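Local coordinates for protein putative regulator (Escherichia coli O6, PDB 3HFI) that is of unknown function but is probably a DNA-binding transcription regulator whose UTRA domain, as in relatives, would sense a small-molecule effector, at residues L55-S60 with M67-R72; L132-L137 with G149-K154. One frame throughout, in Å; residues are numbered along the deposited sequence.

From the N terminus, strand 26-35 and helix 38-44 precede strand 51-60, which turns and returns as strand 65-73; interaction 1 (55-60 with 67-72) closes that short loop as a beta hairpin. Helix 91-99, strand 105-114 and helix 117-123 follow before strands 130-139 and 144-153 form a second hairpin, closed by interaction 2 (132-137 with 149-154). The two contacts are therefore in series, neither enclosing nor crossing the other. They join side by side where strands 65-73 and 144-153 are neighbours: Leu68 O lies 2.8 Å from Trp152 N and Glu70 N 2.9 Å from Asn150 O, both probable hydrogen bonds. Together they form the middle of one six-stranded antiparallel sheet.

Interaction 1. Residues L55-S60 with M67-R72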
ATOM      1  N   LEU A  55      17.369   5.760   4.787  1.00 10.19           N
ATOM      2  CA  LEU A  55      17.644   4.334   4.928  1.00 11.17           C
ATOM      3  C   LEU A  55      17.456   3.696   3.582  1.00 11.98           C
ATOM      4  O   LEU A  55      16.404   3.875   2.952  1.00 10.86           O
ATOM      5  CB  LEU A  55      16.626   3.725   5.860  1.00 12.49           C
ATOM      6  CG  LEU A  55      16.867   3.120   7.183  1.00 19.75           C
ATOM      7  CD1 LEU A  55      17.848   3.949   8.064  1.00 22.65           C
ATOM      8  CD2 LEU A  55      15.481   2.874   7.825  1.00 19.55           C
ATOM      9  N   GLU A  56      18.431   2.918   3.145  1.00 12.40           N
ATOM     10  CA  GLU A  56      18.267   2.120   1.942  1.00 14.80           C
ATOM     11  C   GLU A  56      18.225   0.647   2.328  1.00 15.96           C
ATOM     12  O   GLU A  56      19.154   0.142   2.996  1.00 14.70           O
ATOM     13  CB  GLU A  56      19.446   2.382   0.997  1.00 15.20           C
ATOM     14  CG  GLU A  56      19.298   1.876  -0.415  1.00 17.45           C
ATOM     15  CD  GLU A  56      20.522   2.298  -1.299  1.00 24.24           C
ATOM     16  OE1 GLU A  56      21.682   2.342  -0.811  1.00 25.87           O
ATOM     17  OE2 GLU A  56      20.310   2.601  -2.494  1.00 32.55           O
ATOM     18  N   ARG A  57      17.166  -0.027   1.890  1.00 18.03           N
ATOM     19  CA  ARG A  57      16.843  -1.391   2.313  1.00 19.47           C
ATOM     20  C   ARG A  57      16.501  -2.237   1.110  1.00 20.68           C
ATOM     21  O   ARG A  57      15.820  -1.770   0.194  1.00 19.08           O
ATOM     22  CB  ARG A  57      15.667  -1.354   3.277  1.00 19.77           C
ATOM     23  CG  ARG A  57      16.080  -0.798   4.634  1.00 22.19           C
ATOM     24  CD  ARG A  57      14.952  -0.096   5.290  1.00 23.54           C
ATOM     25  NE  ARG A  57      14.022  -1.068   5.787  1.00 22.49           N
ATOM     26  CZ  ARG A  57      12.716  -1.114   5.513  1.00 25.14           C
ATOM     27  NH1 ARG A  57      12.081  -0.232   4.736  1.00 23.77           N
ATOM     28  NH2 ARG A  57      12.017  -2.087   6.050  1.00 25.83           N
ATOM     29  N   LEU A  58      17.016  -3.467   1.100  1.00 22.29           N
ATOM     30  CA  LEU A  58      16.822  -4.359  -0.025  1.00 23.80           C
ATOM     31  C   LEU A  58      15.974  -5.488   0.503  1.00 25.25           C
ATOM     32  O   LEU A  58      16.331  -6.144   1.479  1.00 24.62           O
ATOM     33  CB  LEU A  58      18.157  -4.872  -0.589  1.00 23.99           C
ATOM     34  CG  LEU A  58      18.087  -5.751  -1.847  1.00 22.92           C
ATOM     35  CD1 LEU A  58      17.767  -4.937  -3.089  1.00 24.13           C
ATOM     36  CD2 LEU A  58      19.387  -6.499  -2.045  1.00 21.76           C
ATOM     37  N   ARG A  59      14.816  -5.665  -0.099  1.00 26.83           N
ATOM     38  CA  ARG A  59      13.894  -6.665   0.375  1.00 29.14           C
ATOM     39  C   ARG A  59      13.949  -7.803  -0.587  1.00 29.89           C
ATOM     40  O   ARG A  59      13.761  -7.590  -1.779  1.00 29.62           O
ATOM     41  CB  ARG A  59      12.493  -6.146   0.404  1.00 29.30           C
ATOM     42  CG  ARG A  59      11.484  -7.264   0.465  1.00 32.49           C
ATOM     43  CD  ARG A  59      10.217  -6.755   1.096  1.00 35.90           C
ATOM     44  NE  ARG A  59      10.560  -6.192   2.397  1.00 38.14           N
ATOM     45  CZ  ARG A  59       9.862  -5.257   3.025  1.00 41.40           C
ATOM     46  NH1 ARG A  59       8.752  -4.749   2.486  1.00 42.80           N
ATOM     47  NH2 ARG A  59      10.277  -4.816   4.205  1.00 42.75           N
ATOM     48  N   SER A  60      14.219  -9.001  -0.073  1.00 31.69           N
ATOM     49  CA  SER A  60      14.179 -10.207  -0.893  1.00 33.19           C
ATOM     50  C   SER A  60      13.094 -11.180  -0.403  1.00 34.72           C
ATOM     51  O   SER A  60      12.829 -11.345   0.803  1.00 34.59           O
ATOM     52  CB  SER A  60      15.565 -10.860  -1.006  1.00 33.08           C
ATOM     53  OG  SER A  60      16.218 -10.926   0.240  1.00 33.85           O
ATOM     54  N   MET A  67      12.557  -5.887  -4.003  1.00 27.65           N
ATOM     55  CA  MET A  67      12.510  -4.465  -4.171  1.00 25.98           C
ATOM     56  C   MET A  67      13.588  -3.737  -3.392  1.00 24.32           C
ATOM     57  O   MET A  67      14.101  -4.240  -2.391  1.00 24.83           O
ATOM     58  CB  MET A  67      11.146  -3.953  -3.725  1.00 26.26           C
ATOM     59  CG  MET A  67      10.815  -4.247  -2.288  1.00 28.22           C
ATOM     60  SD  MET A  67       9.032  -4.053  -1.891  1.00 29.15           S
ATOM     61  CE  MET A  67       8.493  -5.720  -2.203  1.00 26.90           C
ATOM     62  N   LEU A  68      13.907  -2.540  -3.874  1.00 21.24           N
ATOM     63  CA  LEU A  68      14.829  -1.613  -3.219  1.00 19.02           C
ATOM     64  C   LEU A  68      14.006  -0.460  -2.647  1.00 16.99           C
ATOM     65  O   LEU A  68      13.214   0.144  -3.351  1.00 16.20           O
ATOM     66  CB  LEU A  68      15.879  -1.147  -4.232  1.00 18.36           C
ATOM     67  CG  LEU A  68      16.961  -0.181  -3.772  1.00 18.84           C
ATOM     68  CD1 LEU A  68      17.957  -0.834  -2.809  1.00 16.37           C
ATOM     69  CD2 LEU A  68      17.621   0.261  -5.056  1.00 20.35           C
ATOM     70  N   ILE A  69      14.166  -0.202  -1.351  1.00 15.23           N
ATOM     71  CA  ILE A  69      13.399   0.785  -0.634  1.00 14.12           C
ATOM     72  C   ILE A  69      14.338   1.841  -0.099  1.00 13.65           C
ATOM     73  O   ILE A  69      15.331   1.507   0.568  1.00 13.88           O
ATOM     74  CB  ILE A  69      12.638   0.161   0.548  1.00 14.74           C
ATOM     75  CG1 ILE A  69      11.886  -1.108   0.079  1.00 17.19           C
ATOM     76  CG2 ILE A  69      11.709   1.235   1.182  1.00 13.09           C
ATOM     77  CD1 ILE A  69      11.159  -1.862   1.187  1.00 17.47           C
ATOM     78  N   GLU A  70      14.024   3.105  -0.376  1.00 13.09           N
ATOM     79  CA  GLU A  70      14.733   4.267   0.195  1.00 12.65           C
ATOM     80  C   GLU A  70      13.753   5.041   1.041  1.00 12.23           C
ATOM     81  O   GLU A  70      12.806   5.645   0.511  1.00 13.44           O
ATOM     82  CB  GLU A  70      15.220   5.133  -0.938  1.00 12.82           C
ATOM     83  CG  GLU A  70      16.165   4.408  -1.781  1.00 14.67           C
ATOM     84  CD  GLU A  70      16.684   5.296  -2.864  1.00 20.02           C
ATOM     85  OE1 GLU A  70      16.011   5.386  -3.925  1.00 21.32           O
ATOM     86  OE2 GLU A  70      17.783   5.871  -2.651  1.00 23.91           O
ATOM     87  N   ASN A  71      13.902   4.948   2.349  1.00 10.16           N
ATOM     88  CA  ASN A  71      13.045   5.627   3.288  1.00 10.41           C
ATOM     89  C   ASN A  71      13.703   6.947   3.741  1.00 10.39           C
ATOM     90  O   ASN A  71      14.912   6.988   3.982  1.00 11.90           O
ATOM     91  CB  ASN A  71      12.822   4.744   4.540  1.00 10.51           C
ATOM     92  CG  ASN A  71      12.266   3.399   4.230  1.00 11.21           C
ATOM     93  OD1 ASN A  71      12.908   2.371   4.455  1.00 14.79           O
ATOM     94  ND2 ASN A  71      11.023   3.384   3.769  1.00  9.78           N
ATOM     95  N   ARG A  72      12.920   8.003   3.885  1.00 11.27           N
ATOM     96  CA  ARG A  72      13.372   9.232   4.458  1.00 11.35           C
ATOM     97  C   ARG A  72      12.382   9.600   5.568  1.00 11.22           C
ATOM     98  O   ARG A  72      11.195   9.793   5.335  1.00 11.06           O
ATOM     99  CB  ARG A  72      13.399  10.291   3.387  1.00 11.50           C
ATOM    100  CG  ARG A  72      14.641  10.203   2.497  1.00 12.71           C
ATOM    101  CD  ARG A  72      14.561  11.072   1.331  1.00 13.52           C
ATOM    102  NE  ARG A  72      15.804  11.079   0.535  1.00 16.21           N
ATOM    103  CZ  ARG A  72      15.976  10.359  -0.572  1.00 17.60           C
ATOM    104  NH1 ARG A  72      15.053   9.527  -0.980  1.00 15.10           N
ATOM    105  NH2 ARG A  72      17.100  10.417  -1.242  1.00 17.39           N
TER
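The pairing of Leu55-Arg59 with Met67-Asn71 is an antiparallel beta hairpin contact, buried near the middle of the UTRA sheet. The axes of the two short segments run at 158° to each other and approach to 4.7 Å, and six backbone hydrogen bonds hold them, from Arg57 N to Ile69 O at 2.7 Å to Met67 N to Arg59 O at 3.0 Å. On the face carrying Arg57, Ile69 and Asn71, a side-chain bond runs diagonally, from Arg57 to the partner of Leu55: Arg57 bends at chi3 (75°), which brings NH1 within 2.7 Å of Asn71 OD1. The donor meets an amide lone pair in the carbonyl plane, although OD1 is tilted 24° from the guanidinium plane. Ile69 CD1 lies over one face of the Arg59 guanidinium, while Met67 runs alongside the aliphatic part of that arginine, CG to Arg59 CB 3.7 Å. The other face pairs Leu58 CD1 with Leu68 CD1 at 4.1 Å. There, Glu56 OE2 and Glu70 OE2, like charges, come to 4.1 Å, probably eased by Glu70's salt bridge to Arg119 and hydrogen bond to Tyr54. Strand 26-35 flanks 55-60; helix 117-123 covers the Leu58 and Leu68 face, and Leu91 of helix 91-99 packs against Leu55, Arg57 and Asn71.

Interaction 2. Residues L132-L137 with G149-K154; sequences LHLEQL and GNVWLK
Leu134 and Val151 form the apolar centre, lying alongside each other and pointing the same way, with Leu134 CD2 3.7 Å from Val151 CG2. In Leu134, chi1 of -178° sends the side chain along Val151, and chi2 (120°), away from the staggered positions, sets CD2 against CG2. Next to them, on the same face, Leu132 and Leu153 also run side by side, their CB atoms 3.8 Å apart; the modelled contact between their CD2 methyls is too short to be reliable. Beneath these pairs the backbone carries six hydrogen bonds, among them Val151 N to Leu134 O at 2.8 Å and Gly149 N to Gln136 O at 2.8 Å.

The reverse face is aromatic and polar. His133 lies beside Trp152, its ND1 3.4 Å above one face of the indole and displaced toward the rim. The ring planes meet at 36° with centroids 4.2 Å apart, an oblique pairing that is neither a parallel stack nor a T-shaped one. Trp152 NE1 hydrogen-bonds Glu70 of the neighbouring hairpin, so the indole is held at its N-H as well as met over a face. Asn150 OD1 sits at the edge of the imidazole, but its closeness there is doubtful in the model. Farther out, Glu135 OE2 is hydrogen-bonded to Tyr39 OH, and on the Leu134 face Gln136 NE2 and OE1 hydrogen-bond Tyr159 O and Gly161 N of the second subunit. Two non-hydrogen-bonded pairs, His133-Trp152 and Glu135-Asn150, alternate with three hydrogen-bonded ones, the regular pattern of an antiparallel beta hairpin, here one in the UTRA sheet whose Gln136 and Val151 face meets the second subunit.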
ATOM      1  N   LEU A 132       8.880  -0.613 -11.873  1.00 27.86           N
ATOM      2  CA  LEU A 132       7.812   0.154 -11.264  1.00 26.33           C
ATOM      3  C   LEU A 132       8.422   0.977 -10.144  1.00 23.87           C
ATOM      4  O   LEU A 132       9.118   0.469  -9.253  1.00 22.54           O
ATOM      5  CB  LEU A 132       6.669  -0.727 -10.741  1.00 27.00           C
ATOM      6  CG  LEU A 132       5.540   0.083 -10.059  1.00 29.94           C
ATOM      7  CD1 LEU A 132       4.590   0.707 -11.123  1.00 32.37           C
ATOM      8  CD2 LEU A 132       4.749  -0.779  -9.088  1.00 32.59           C
ATOM      9  N   HIS A 133       8.163   2.269 -10.203  1.00 21.42           N
ATOM     10  CA  HIS A 133       8.605   3.159  -9.159  1.00 20.20           C
ATOM     11  C   HIS A 133       7.370   3.627  -8.374  1.00 18.66           C
ATOM     12  O   HIS A 133       6.376   4.048  -8.952  1.00 18.58           O
ATOM     13  CB  HIS A 133       9.335   4.343  -9.746  1.00 19.66           C
ATOM     14  CG  HIS A 133       9.678   5.386  -8.746  1.00 20.16           C
ATOM     15  ND1 HIS A 133      10.585   5.164  -7.726  1.00 22.36           N
ATOM     16  CD2 HIS A 133       9.302   6.676  -8.637  1.00 22.04           C
ATOM     17  CE1 HIS A 133      10.711   6.255  -7.002  1.00 20.25           C
ATOM     18  NE2 HIS A 133       9.955   7.193  -7.535  1.00 23.70           N
ATOM     19  N   LEU A 134       7.470   3.555  -7.066  1.00 17.16           N
ATOM     20  CA  LEU A 134       6.451   4.049  -6.165  1.00 17.14           C
ATOM     21  C   LEU A 134       7.030   5.126  -5.276  1.00 16.55           C
ATOM     22  O   LEU A 134       8.159   4.979  -4.777  1.00 14.70           O
ATOM     23  CB  LEU A 134       6.026   2.879  -5.346  1.00 18.31           C
ATOM     24  CG  LEU A 134       4.955   2.977  -4.329  1.00 22.00           C
ATOM     25  CD1 LEU A 134       3.984   1.964  -4.882  1.00 27.83           C
ATOM     26  CD2 LEU A 134       5.467   2.549  -2.963  1.00 24.34           C
ATOM     27  N   GLU A 135       6.311   6.244  -5.120  1.00 15.98           N
ATOM     28  CA  GLU A 135       6.587   7.184  -4.011  1.00 16.44           C
ATOM     29  C   GLU A 135       5.472   7.004  -3.019  1.00 14.89           C
ATOM     30  O   GLU A 135       4.323   7.061  -3.401  1.00 14.54           O
ATOM     31  CB  GLU A 135       6.533   8.648  -4.431  1.00 15.61           C
ATOM     32  CG  GLU A 135       7.586   9.124  -5.350  1.00 23.11           C
ATOM     33  CD  GLU A 135       7.386  10.615  -5.698  1.00 27.56           C
ATOM     34  OE1 GLU A 135       6.242  11.071  -5.833  1.00 39.30           O
ATOM     35  OE2 GLU A 135       8.343  11.342  -5.817  1.00 28.51           O
ATOM     36  N   GLN A 136       5.794   6.882  -1.745  1.00 14.58           N
ATOM     37  CA  GLN A 136       4.802   6.673  -0.735  1.00 13.16           C
ATOM     38  C   GLN A 136       5.033   7.610   0.421  1.00 13.52           C
ATOM     39  O   GLN A 136       6.154   7.709   0.942  1.00 14.93           O
ATOM     40  CB  GLN A 136       4.923   5.259  -0.209  1.00 13.09           C
ATOM     41  CG  GLN A 136       3.843   4.946   0.841  1.00 15.06           C
ATOM     42  CD  GLN A 136       3.951   3.572   1.376  1.00 18.67           C
ATOM     43  OE1 GLN A 136       4.978   3.212   2.021  1.00 17.59           O
ATOM     44  NE2 GLN A 136       2.903   2.743   1.109  1.00 16.63           N
ATOM     45  N   LEU A 137       3.987   8.280   0.840  1.00 12.17           N
ATOM     46  CA  LEU A 137       4.049   9.191   1.962  1.00 12.42           C
ATOM     47  C   LEU A 137       3.224   8.531   3.059  1.00 11.75           C
ATOM     48  O   LEU A 137       2.108   8.179   2.828  1.00 10.74           O
ATOM     49  CB  LEU A 137       3.489  10.569   1.558  1.00 11.62           C
ATOM     50  CG  LEU A 137       3.705  11.753   2.496  1.00 14.75           C
ATOM     51  CD1 LEU A 137       5.155  11.918   2.912  1.00  6.17           C
ATOM     52  CD2 LEU A 137       3.171  13.062   1.906  1.00 14.75           C
ATOM     53  N   GLY A 149       8.945   7.470   1.258  1.00 13.27           N
ATOM     54  CA  GLY A 149       9.666   6.357   0.675  1.00 13.64           C
ATOM     55  C   GLY A 149       9.593   6.330  -0.828  1.00 14.09           C
ATOM     56  O   GLY A 149       8.575   6.701  -1.430  1.00 15.25           O
ATOM     57  N   ASN A 150      10.688   5.898  -1.427  1.00 14.42           N
ATOM     58  CA  ASN A 150      10.782   5.623  -2.844  1.00 15.71           C
ATOM     59  C   ASN A 150      11.082   4.154  -2.990  1.00 16.41           C
ATOM     60  O   ASN A 150      12.060   3.671  -2.392  1.00 15.04           O
ATOM     61  CB  ASN A 150      11.940   6.384  -3.453  1.00 15.47           C
ATOM     62  CG  ASN A 150      11.583   7.808  -3.769  1.00 18.94           C
ATOM     63  OD1 ASN A 150      11.280   8.116  -4.897  1.00 28.89           O
ATOM     64  ND2 ASN A 150      11.589   8.680  -2.774  1.00 18.12           N
ATOM     65  N   VAL A 151      10.268   3.446  -3.777  1.00 17.21           N
ATOM     66  CA  VAL A 151      10.380   1.991  -3.882  1.00 17.89           C
ATOM     67  C   VAL A 151      10.594   1.625  -5.338  1.00 19.38           C
ATOM     68  O   VAL A 151       9.907   2.145  -6.209  1.00 18.46           O
ATOM     69  CB  VAL A 151       9.139   1.291  -3.334  1.00 18.26           C
ATOM     70  CG1 VAL A 151       9.285  -0.183  -3.426  1.00 16.37           C
ATOM     71  CG2 VAL A 151       8.914   1.688  -1.874  1.00 18.18           C
ATOM     72  N   TRP A 152      11.524   0.705  -5.574  1.00 21.35           N
ATOM     73  CA  TRP A 152      11.897   0.263  -6.901  1.00 23.66           C
ATOM     74  C   TRP A 152      11.556  -1.200  -6.971  1.00 26.62           C
ATOM     75  O   TRP A 152      12.195  -2.018  -6.303  1.00 25.88           O
ATOM     76  CB  TRP A 152      13.374   0.471  -7.113  1.00 23.54           C
ATOM     77  CG  TRP A 152      13.733   1.843  -6.789  1.00 23.16           C
ATOM     78  CD1 TRP A 152      14.090   2.357  -5.557  1.00 20.98           C
ATOM     79  CD2 TRP A 152      13.712   2.919  -7.685  1.00 23.07           C
ATOM     80  NE1 TRP A 152      14.294   3.707  -5.644  1.00 22.53           N
ATOM     81  CE2 TRP A 152      14.079   4.085  -6.947  1.00 24.05           C
ATOM     82  CE3 TRP A 152      13.417   3.032  -9.042  1.00 23.10           C
ATOM     83  CZ2 TRP A 152      14.161   5.340  -7.541  1.00 24.47           C
ATOM     84  CZ3 TRP A 152      13.509   4.261  -9.633  1.00 24.08           C
ATOM     85  CH2 TRP A 152      13.890   5.408  -8.887  1.00 24.81           C
ATOM     86  N   LEU A 153      10.537  -1.510  -7.765  1.00 29.76           N
ATOM     87  CA  LEU A 153       9.848  -2.775  -7.642  1.00 33.63           C
ATOM     88  C   LEU A 153      10.216  -3.270  -8.992  1.00 36.30           C
ATOM     89  O   LEU A 153      10.000  -2.539  -9.914  1.00 36.92           O
ATOM     90  CB  LEU A 153       8.383  -2.694  -8.034  1.00 34.18           C
ATOM     91  CG  LEU A 153       7.388  -2.649  -6.883  1.00 35.94           C
ATOM     92  CD1 LEU A 153       7.404  -1.304  -6.230  1.00 37.49           C
ATOM     93  CD2 LEU A 153       6.002  -2.954  -7.458  1.00 38.76           C
ATOM     94  N   LYS A 154      10.777  -4.455  -9.155  1.00 39.43           N
ATOM     95  CA  LYS A 154      11.188  -4.846 -10.530  1.00 43.74           C
ATOM     96  C   LYS A 154      10.133  -5.803 -11.086  1.00 46.44           C
ATOM     97  O   LYS A 154      10.256  -6.283 -12.210  1.00 46.91           O
ATOM     98  CB  LYS A 154      12.148  -5.676  -9.629  1.00 43.71           C
ATOM     99  CG  LYS A 154      12.794  -6.905 -10.238  1.00 45.38           C
ATOM    100  CD  LYS A 154      13.613  -7.625  -9.159  1.00 46.95           C
ATOM    101  CE  LYS A 154      14.099  -9.016  -9.603  1.00 46.86           C
ATOM    102  NZ  LYS A 154      15.577  -9.097  -9.868  1.00 47.70           N
TER